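Local coordinates for protein putative 3-hydroxybutyryl-CoA dehydratase (Rhodopseudomonas palustris, PDB 3HIN) that probably acts as a lyase of the enoyl-CoA hydratase/isomerase family, probably interconverting enoyl-CoA and 3-hydroxyacyl-CoA thioesters by adding or removing water, at residues D50-T53 with D54-D57; L220-L223 with P224-E228; A227-N230 with P231-L235; G234-M237 with E238-A242. One frame throughout, in Å; residues are numbered along the deposited sequence.

Contact 1: residues D50-T53 with D54-D57; sequences DCLT and DIPD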
loop_
_atom_site.group_PDB
_atom_site.type_symbol
_atom_site.label_atom_id
_atom_site.label_comp_id
_atom_site.label_asym_id
_atom_site.label_seq_id
_atom_site.Cartn_x
_atom_site.Cartn_y
_atom_site.Cartn_z
ATOM N N ASP A 50 10.607 -1.421 25.740
ATOM C CA ASP A 50 10.547 -2.079 27.038
ATOM C C ASP A 50 9.577 -1.410 27.983
ATOM O O ASP A 50 8.766 -2.095 28.578
ATOM C CB ASP A 50 11.923 -2.128 27.715
ATOM C CG ASP A 50 12.790 -3.275 27.220
ATOM O OD1 ASP A 50 12.305 -4.031 26.320
ATOM O OD2 ASP A 50 13.962 -3.406 27.712
ATOM N N CYS A 51 9.664 -0.085 28.135
ATOM C CA CYS A 51 8.757 0.609 29.066
ATOM C C CYS A 51 7.303 0.403 28.662
ATOM O O CYS A 51 6.456 0.314 29.514
ATOM C CB CYS A 51 8.966 2.095 29.020
ATOM S SG CYS A 51 10.423 2.575 29.777
ATOM N N LEU A 52 7.033 0.367 27.356
ATOM C CA LEU A 52 5.678 0.084 26.878
ATOM C C LEU A 52 5.342 -1.424 26.699
ATOM O O LEU A 52 4.326 -1.756 26.126
ATOM C CB LEU A 52 5.426 0.861 25.608
ATOM C CG LEU A 52 5.955 2.292 25.645
ATOM C CD1 LEU A 52 6.078 2.878 24.242
ATOM C CD2 LEU A 52 5.008 3.138 26.472
ATOM N N THR A 53 6.169 -2.341 27.199
ATOM C CA THR A 53 5.779 -3.759 27.133
ATOM C C THR A 53 5.275 -4.178 28.517
ATOM O O THR A 53 5.923 -3.886 29.511
ATOM C CB THR A 53 6.969 -4.614 26.604
ATOM O OG1 THR A 53 7.306 -4.099 25.309
ATOM C CG2 THR A 53 6.575 -6.106 26.428
ATOM N N ASP A 54 4.102 -4.825 28.580
ATOM C CA ASP A 54 3.586 -5.369 29.846
ATOM C C ASP A 54 3.494 -4.260 30.879
ATOM O O ASP A 54 4.008 -4.383 31.997
ATOM C CB ASP A 54 4.487 -6.500 30.403
ATOM C CG ASP A 54 4.507 -7.728 29.503
ATOM O OD1 ASP A 54 3.521 -7.973 28.765
ATOM O OD2 ASP A 54 5.517 -8.459 29.525
ATOM N N ILE A 55 2.861 -3.165 30.470
ATOM C CA ILE A 55 2.716 -1.976 31.300
ATOM C C ILE A 55 1.833 -2.398 32.468
ATOM O O ILE A 55 0.701 -2.843 32.243
ATOM C CB ILE A 55 1.929 -0.864 30.507
ATOM C CG1 ILE A 55 2.711 -0.402 29.278
ATOM C CG2 ILE A 55 1.480 0.277 31.435
ATOM C CD1 ILE A 55 1.995 0.683 28.451
ATOM N N PRO A 56 2.331 -2.250 33.697
ATOM C CA PRO A 56 1.550 -2.775 34.831
ATOM C C PRO A 56 0.092 -2.240 34.906
ATOM O O PRO A 56 -0.236 -1.136 34.371
ATOM C CB PRO A 56 2.385 -2.377 36.069
ATOM C CG PRO A 56 3.666 -1.664 35.569
ATOM C CD PRO A 56 3.514 -1.439 34.083
ATOM N N ASP A 57 -0.770 -3.027 35.563
ATOM C CA ASP A 57 -2.213 -2.712 35.651
ATOM C C ASP A 57 -2.579 -1.371 36.277
ATOM O O ASP A 57 -3.555 -0.753 35.897
ATOM C CB ASP A 57 -2.966 -3.827 36.374
ATOM C CG ASP A 57 -3.285 -4.988 35.459
ATOM O OD1 ASP A 57 -3.680 -4.711 34.292
ATOM O OD2 ASP A 57 -3.137 -6.164 35.902
#
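The turn that ends helix 42-51 and leads toward strand 61-66 of the crotonase-like fold folds Ile55 back against Leu52 and the carbonyls of Cys51 and Leu52, at and just past the end of the helix. Ile55 CG1 lies 3.8 Å from Cys51 O and equally 3.8 Å from Leu52 O, so one methylene borders two successive carbonyl oxygens. It is put there by a first torsion that sets CG1 beside its own backbone N, chi1 -64°; the extended second torsion then carries CD1 to 4.0 Å from Leu52 CA. The two branched ends approach more loosely, Leu52 CD2 to Ile55 CD1 at 4.4 Å. The reversal is made by the backbone: Leu52 is the first residue to leave helical angles, the Thr53 N to Asp50 O bond of 3.0 Å closes the last turn, and Asp54 has positive phi and psi (56°/50°), the left-handed helical region. Thr53 and Asp54 mark the outer side of the bend. Their side chains meet slightly, Thr53 CG2 standing 4.0 Å from Asp54 OD2, while Thr53 OG1 is hydrogen-bonded back to Lys49 O. Leu52 also packs on Ile29 of strand 26-31 and on Lys101 and Ile102 of helix 85-103, and Ile55 on Cys105; Ile55 O accepts a hydrogen bond from Arg106 NH2. No hydrogen bond joins residues 50-53 to 54-57. The turn therefore relies on backbone shape and on burial of Leu52 and Ile55, with the carboxylate of Asp54 left on the exposed side.

Contact 2: residues L220-L223 with P224-E228; sequences LQAL and PMIAE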
loop_
_atom_site.group_PDB
_atom_site.type_symbol
_atom_site.label_atom_id
_atom_site.label_comp_id
_atom_site.label_asym_id
_atom_site.label_seq_id
_atom_site.Cartn_x
_atom_site.Cartn_y
_atom_site.Cartn_z
ATOM N N LEU A 220 -9.091 4.272 21.262
ATOM C CA LEU A 220 -7.699 4.150 20.779
ATOM C C LEU A 220 -7.589 3.208 19.613
ATOM O O LEU A 220 -6.810 3.420 18.699
ATOM C CB LEU A 220 -6.791 3.650 21.910
ATOM C CG LEU A 220 -6.735 4.457 23.232
ATOM C CD1 LEU A 220 -5.990 3.675 24.365
ATOM C CD2 LEU A 220 -6.114 5.762 23.028
ATOM N N GLN A 221 -8.370 2.127 19.643
ATOM C CA GLN A 221 -8.179 1.086 18.637
ATOM C C GLN A 221 -9.277 1.072 17.615
ATOM O O GLN A 221 -8.986 1.010 16.406
ATOM C CB GLN A 221 -8.186 -0.322 19.270
ATOM C CG GLN A 221 -7.511 -0.484 20.618
ATOM C CD GLN A 221 -6.014 -0.508 20.542
ATOM O OE1 GLN A 221 -5.446 -0.664 19.457
ATOM N NE2 GLN A 221 -5.352 -0.334 21.714
ATOM N N ALA A 222 -10.536 1.097 18.081
ATOM C CA ALA A 222 -11.628 0.895 17.139
ATOM C C ALA A 222 -11.875 2.138 16.347
ATOM O O ALA A 222 -12.010 2.041 15.099
ATOM C CB ALA A 222 -12.892 0.488 17.830
ATOM N N LEU A 223 -11.937 3.309 17.042
ATOM C CA LEU A 223 -12.238 4.505 16.315
ATOM C C LEU A 223 -11.379 4.722 15.013
ATOM O O LEU A 223 -11.977 4.958 13.981
ATOM C CB LEU A 223 -12.229 5.757 17.225
ATOM C CG LEU A 223 -12.305 7.123 16.532
ATOM C CD1 LEU A 223 -13.650 7.320 15.713
ATOM C CD2 LEU A 223 -12.180 8.283 17.602
ATOM N N PRO A 224 -10.011 4.718 15.078
ATOM C CA PRO A 224 -9.200 4.917 13.848
ATOM C C PRO A 224 -9.654 3.952 12.745
ATOM O O PRO A 224 -9.825 4.395 11.581
ATOM C CB PRO A 224 -7.746 4.567 14.296
ATOM C CG PRO A 224 -7.737 4.988 15.722
ATOM C CD PRO A 224 -9.131 4.526 16.257
ATOM N N MET A 225 -9.895 2.689 13.106
ATOM C CA MET A 225 -10.291 1.708 12.088
ATOM C C MET A 225 -11.659 2.019 11.490
ATOM O O MET A 225 -11.876 1.883 10.244
ATOM C CB MET A 225 -10.307 0.284 12.627
ATOM C CG MET A 225 -8.882 -0.230 13.087
ATOM S SD MET A 225 -8.988 -1.908 13.711
ATOM C CE MET A 225 -7.475 -1.926 14.704
ATOM N N ILE A 226 -12.599 2.332 12.347
ATOM C CA ILE A 226 -13.937 2.676 11.867
ATOM C C ILE A 226 -13.850 3.888 10.925
ATOM O O ILE A 226 -14.462 3.908 9.839
ATOM C CB ILE A 226 -14.858 3.072 13.059
ATOM C CG1 ILE A 226 -15.191 1.820 13.909
ATOM C CG2 ILE A 226 -16.170 3.772 12.519
ATOM C CD1 ILE A 226 -15.873 2.177 15.311
ATOM N N ALA A 227 -13.075 4.903 11.309
ATOM C CA ALA A 227 -13.061 6.162 10.566
ATOM C C ALA A 227 -12.461 5.985 9.162
ATOM O O ALA A 227 -12.886 6.636 8.269
ATOM C CB ALA A 227 -12.354 7.272 11.378
ATOM N N GLU A 228 -11.560 5.030 8.965
ATOM C CA GLU A 228 -10.920 4.820 7.666
ATOM C C GLU A 228 -11.614 3.710 6.875
ATOM O O GLU A 228 -11.332 3.485 5.698
ATOM C CB GLU A 228 -9.456 4.456 7.847
ATOM C CG GLU A 228 -8.532 5.606 8.382
ATOM C CD GLU A 228 -7.218 5.041 9.120
ATOM O OE1 GLU A 228 -6.846 3.846 8.943
ATOM O OE2 GLU A 228 -6.583 5.784 9.907
#
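Two backbone hydrogen bonds carry helix 213-228 past Pro224 and bind the turn of Ala222 and Leu223 to that of Ile226 and Ala227. Ile226 N donates to Ala222 O at 2.8 Å, almost straight at 171°, and Ala227 N to Leu223 O at 2.9 Å. Pro224 has no N-H, so its own nitrogen makes no bond to the turn before and the helix kinks there, next to a wider pi-type turn at 220-222. The ring fills the place of the missing bond: Pro224 CG lies 3.5 Å from Leu220 O and Pro224 CD the same distance from Gln221 O.

Apolar contacts follow the same turns. Ile226 sends CG1 back along the helix, beside its own N (chi1 -71°), which brings CD1 to 4.3 Å from Ala222 CB. Met225 lays its extended chain along the previous turn, with CG 3.5 Å from Gln221 O. Leu223 CB and Pro224 CD are held close, 3.5 Å, by the peptide link between them, and the Leu223 side chain stands at about a right angle to the ring.

On the neighbouring faces, Ala222 packs on Met241, and Met225 and Ile226 on Met237, all of helix 231-247; Leu220 turns to Pro108 and His129. Glu228 makes a salt bridge with Arg160. Carbon rather than N-H thus faces the Leu220 carbonyl, and the regular pattern resumes with Ala222 O, so the helix bends at the proline without ending.

Contact 3: residues A227-N230 with P231-L235; sequences AEAN and PQTGL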
loop_
_atom_site.group_PDB
_atom_site.type_symbol
_atom_site.label_atom_id
_atom_site.label_comp_id
_atom_site.label_asym_id
_atom_site.label_seq_id
_atom_site.Cartn_x
_atom_site.Cartn_y
_atom_site.Cartn_z
ATOM N N ALA A 227 -13.075 4.903 11.309
ATOM C CA ALA A 227 -13.061 6.162 10.566
ATOM C C ALA A 227 -12.461 5.985 9.162
ATOM O O ALA A 227 -12.886 6.636 8.269
ATOM C CB ALA A 227 -12.354 7.272 11.378
ATOM N N GLU A 228 -11.560 5.030 8.965
ATOM C CA GLU A 228 -10.920 4.820 7.666
ATOM C C GLU A 228 -11.614 3.710 6.875
ATOM O O GLU A 228 -11.332 3.485 5.698
ATOM C CB GLU A 228 -9.456 4.456 7.847
ATOM C CG GLU A 228 -8.532 5.606 8.382
ATOM C CD GLU A 228 -7.218 5.041 9.120
ATOM O OE1 GLU A 228 -6.846 3.846 8.943
ATOM O OE2 GLU A 228 -6.583 5.784 9.907
ATOM N N ALA A 229 -12.551 3.012 7.511
ATOM C CA ALA A 229 -13.316 2.047 6.795
ATOM C C ALA A 229 -14.208 2.753 5.759
ATOM O O ALA A 229 -14.527 3.969 5.851
ATOM C CB ALA A 229 -14.187 1.237 7.771
ATOM N N ASN A 230 -14.641 1.968 4.791
ATOM C CA ASN A 230 -15.714 2.436 3.955
ATOM C C ASN A 230 -16.926 2.718 4.868
ATOM O O ASN A 230 -17.080 2.081 5.907
ATOM C CB ASN A 230 -15.900 1.467 2.785
ATOM C CG ASN A 230 -16.999 0.445 2.994
ATOM O OD1 ASN A 230 -18.197 0.646 2.638
ATOM N ND2 ASN A 230 -16.586 -0.723 3.476
ATOM N N PRO A 231 -17.742 3.724 4.540
ATOM C CA PRO A 231 -18.778 4.163 5.492
ATOM C C PRO A 231 -19.763 3.109 6.006
ATOM O O PRO A 231 -19.969 3.040 7.179
ATOM C CB PRO A 231 -19.527 5.285 4.734
ATOM C CG PRO A 231 -18.494 5.865 3.856
ATOM C CD PRO A 231 -17.593 4.666 3.419
ATOM N N GLN A 232 -20.356 2.316 5.157
ATOM C CA GLN A 232 -21.311 1.314 5.561
ATOM C C GLN A 232 -20.644 0.368 6.544
ATOM O O GLN A 232 -21.248 -0.018 7.542
ATOM C CB GLN A 232 -21.777 0.585 4.320
ATOM C CG GLN A 232 -22.931 -0.382 4.472
ATOM C CD GLN A 232 -23.019 -1.490 3.343
ATOM O OE1 GLN A 232 -24.017 -2.191 3.261
ATOM N NE2 GLN A 232 -21.977 -1.631 2.507
ATOM N N THR A 233 -19.384 0.032 6.277
ATOM C CA THR A 233 -18.683 -0.839 7.181
ATOM C C THR A 233 -18.346 -0.176 8.540
ATOM O O THR A 233 -18.485 -0.807 9.605
ATOM C CB THR A 233 -17.374 -1.299 6.488
ATOM O OG1 THR A 233 -17.781 -2.008 5.302
ATOM C CG2 THR A 233 -16.513 -2.157 7.440
ATOM N N GLY A 234 -17.894 1.074 8.516
ATOM C CA GLY A 234 -17.458 1.751 9.771
ATOM C C GLY A 234 -18.744 1.871 10.588
ATOM O O GLY A 234 -18.732 1.732 11.809
ATOM N N LEU A 235 -19.876 2.033 9.897
ATOM C CA LEU A 235 -21.069 2.305 10.634
ATOM C C LEU A 235 -21.530 1.061 11.401
ATOM O O LEU A 235 -21.992 1.164 12.577
ATOM C CB LEU A 235 -22.154 2.696 9.668
ATOM C CG LEU A 235 -22.747 4.090 9.431
ATOM C CD1 LEU A 235 -22.091 5.187 9.895
ATOM C CD2 LEU A 235 -23.232 4.302 7.976
#
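Asn230 and Thr233 meet at the start of helix 231-247, their side chains crossing at about a right angle. Asn230 ND2 comes 2.5 Å from Thr233 OG1, a separation too short to rely on in detail, and 3.2 Å from Thr233 CB. Thr233 turns OG1 to this side by setting it beside its own backbone N, chi1 -61°; its other branch, CG2, consequently lies toward Ala229, 4.1 Å from Ala229 CB. Ala229 CB also lies over the backbone of Gly234, 3.8 Å from Gly234 N.

The backbone bond that opens the helix is Gly234 N to Asn230 O at 2.9 Å, with an angle of 156° at the hydrogen. Pro231 takes the first position of the helix, where its lack of an N-H costs no bond within the turn, and Leu235 N binds Pro231 O at 2.9 Å to begin the next.

Further out, Ala229 leaves helical angles just after the preceding helix ends and so makes the link. Asn230 also packs on Gln232 of the second subunit, so the corner lies at the dimer contact. A short connection, an asparagine at the N-cap and a proline in the first turn make this the corner of a tight alpha-alpha hairpin joining helices 213-228 and 231-247.

Contact 4: residues G234-M237 with E238-A242; sequences GLLM and ESLMA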
loop_
_atom_site.group_PDB
_atom_site.type_symbol
_atom_site.label_atom_id
_atom_site.label_comp_id
_atom_site.label_asym_id
_atom_site.label_seq_id
_atom_site.Cartn_x
_atom_site.Cartn_y
_atom_site.Cartn_z
ATOM N N GLY A 234 -17.894 1.074 8.516
ATOM C CA GLY A 234 -17.458 1.751 9.771
ATOM C C GLY A 234 -18.744 1.871 10.588
ATOM O O GLY A 234 -18.732 1.732 11.809
ATOM N N LEU A 235 -19.876 2.033 9.897
ATOM C CA LEU A 235 -21.069 2.305 10.634
ATOM C C LEU A 235 -21.530 1.061 11.401
ATOM O O LEU A 235 -21.992 1.164 12.577
ATOM C CB LEU A 235 -22.154 2.696 9.668
ATOM C CG LEU A 235 -22.747 4.090 9.431
ATOM C CD1 LEU A 235 -22.091 5.187 9.895
ATOM C CD2 LEU A 235 -23.232 4.302 7.976
ATOM N N LEU A 236 -21.554 -0.085 10.723
ATOM C CA LEU A 236 -21.946 -1.290 11.439
ATOM C C LEU A 236 -20.963 -1.594 12.628
ATOM O O LEU A 236 -21.380 -1.991 13.737
ATOM C CB LEU A 236 -22.073 -2.492 10.475
ATOM C CG LEU A 236 -22.388 -3.863 11.080
ATOM C CD1 LEU A 236 -23.620 -3.760 11.996
ATOM C CD2 LEU A 236 -22.644 -4.898 9.911
ATOM N N MET A 237 -19.690 -1.364 12.382
ATOM C CA MET A 237 -18.653 -1.593 13.341
ATOM C C MET A 237 -18.897 -0.668 14.527
ATOM O O MET A 237 -18.705 -1.037 15.689
ATOM C CB MET A 237 -17.292 -1.333 12.689
ATOM C CG MET A 237 -16.050 -1.890 13.414
ATOM S SD MET A 237 -14.423 -1.723 12.565
ATOM C CE MET A 237 -13.385 -1.956 13.953
ATOM N N GLU A 238 -19.324 0.553 14.245
ATOM C CA GLU A 238 -19.649 1.479 15.351
ATOM C C GLU A 238 -20.776 0.902 16.197
ATOM O O GLU A 238 -20.685 0.903 17.447
ATOM C CB GLU A 238 -20.037 2.868 14.850
ATOM C CG GLU A 238 -20.368 3.830 15.952
ATOM C CD GLU A 238 -21.129 5.019 15.421
ATOM O OE1 GLU A 238 -20.468 6.026 15.015
ATOM O OE2 GLU A 238 -22.360 4.928 15.343
ATOM N N SER A 239 -21.832 0.443 15.550
ATOM C CA SER A 239 -22.988 -0.081 16.327
ATOM C C SER A 239 -22.513 -1.220 17.193
ATOM O O SER A 239 -22.904 -1.335 18.328
ATOM C CB SER A 239 -24.137 -0.537 15.446
ATOM O OG SER A 239 -24.644 0.580 14.750
ATOM N N LEU A 240 -21.642 -2.044 16.640
ATOM C CA LEU A 240 -21.118 -3.151 17.384
ATOM C C LEU A 240 -20.209 -2.722 18.562
ATOM O O LEU A 240 -20.424 -3.214 19.682
ATOM C CB LEU A 240 -20.378 -4.112 16.450
ATOM C CG LEU A 240 -21.245 -4.935 15.486
ATOM C CD1 LEU A 240 -20.337 -5.515 14.365
ATOM C CD2 LEU A 240 -22.019 -6.045 16.219
ATOM N N MET A 241 -19.239 -1.830 18.335
ATOM C CA MET A 241 -18.444 -1.275 19.449
ATOM C C MET A 241 -19.305 -0.611 20.482
ATOM O O MET A 241 -19.037 -0.767 21.717
ATOM C CB MET A 241 -17.428 -0.231 18.986
ATOM C CG MET A 241 -16.340 0.108 20.038
ATOM S SD MET A 241 -15.144 -1.233 20.409
ATOM C CE MET A 241 -15.805 -1.981 21.776
ATOM N N ALA A 242 -20.405 0.033 20.018
ATOM C CA ALA A 242 -21.233 0.812 20.921
ATOM C C ALA A 242 -21.987 -0.074 21.877
ATOM O O ALA A 242 -22.089 0.263 23.097
ATOM C CB ALA A 242 -22.218 1.676 20.171
#
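Leu235 O is approached by two donors of Ser239: the backbone N at 3.1 Å and, weakly, the hydroxyl OG at 3.5 Å. Ser239 sets OG beside its own N, chi1 -64°, which turns the hydroxyl back to the preceding turn. The amide comes in tilted 26° from the carbonyl plane.

The other rungs of helix 231-247 are firmer. Glu238 N reaches Gly234 O at 2.8 Å, Leu240 N reaches Leu236 O at 2.9 Å, and Met241 N meets Met237 O at 2.8 Å in a practically straight bond of 179°.

Side chains touch little across the turn. Leu240 CD1 lies 4.2 Å from Leu236 CG, a single loose apolar touch between exposed residues one turn apart. Glu238 keeps CB 3.4 Å from Leu235 O while its extended chain leads the carboxylate off from residues 234-237. Met237 and Met241 both face helix 213-228, where Met241 also packs on Ala218.

Cohesion here thus comes mainly from the backbone ladder, with the serine hydroxyl as a slight supplement, while the two methionines supply apolar contact to the neighbouring helix.

Contact 1 stands apart, its centre about 23 Å from that of contact 2 and farther from the others; it and contact 2 are partly buried, whereas contacts 3 and 4 lie at the surface. Contacts 2, 3 and 4 follow one helical hairpin: contact 2 on helix 213-228, contact 3 at the corner, contact 4 on helix 231-247. The arms touch directly, as Ile226 CG1 does Met237 CG at 3.8 Å and Ala222 CB does Met241 SD at 3.8 Å. Chemistry changes with place: apolar folding-back in contact 1, a proline kink in contact 2, a backbone-bonded helix start beside the second subunit in contact 3, and regular helix bonding in contact 4.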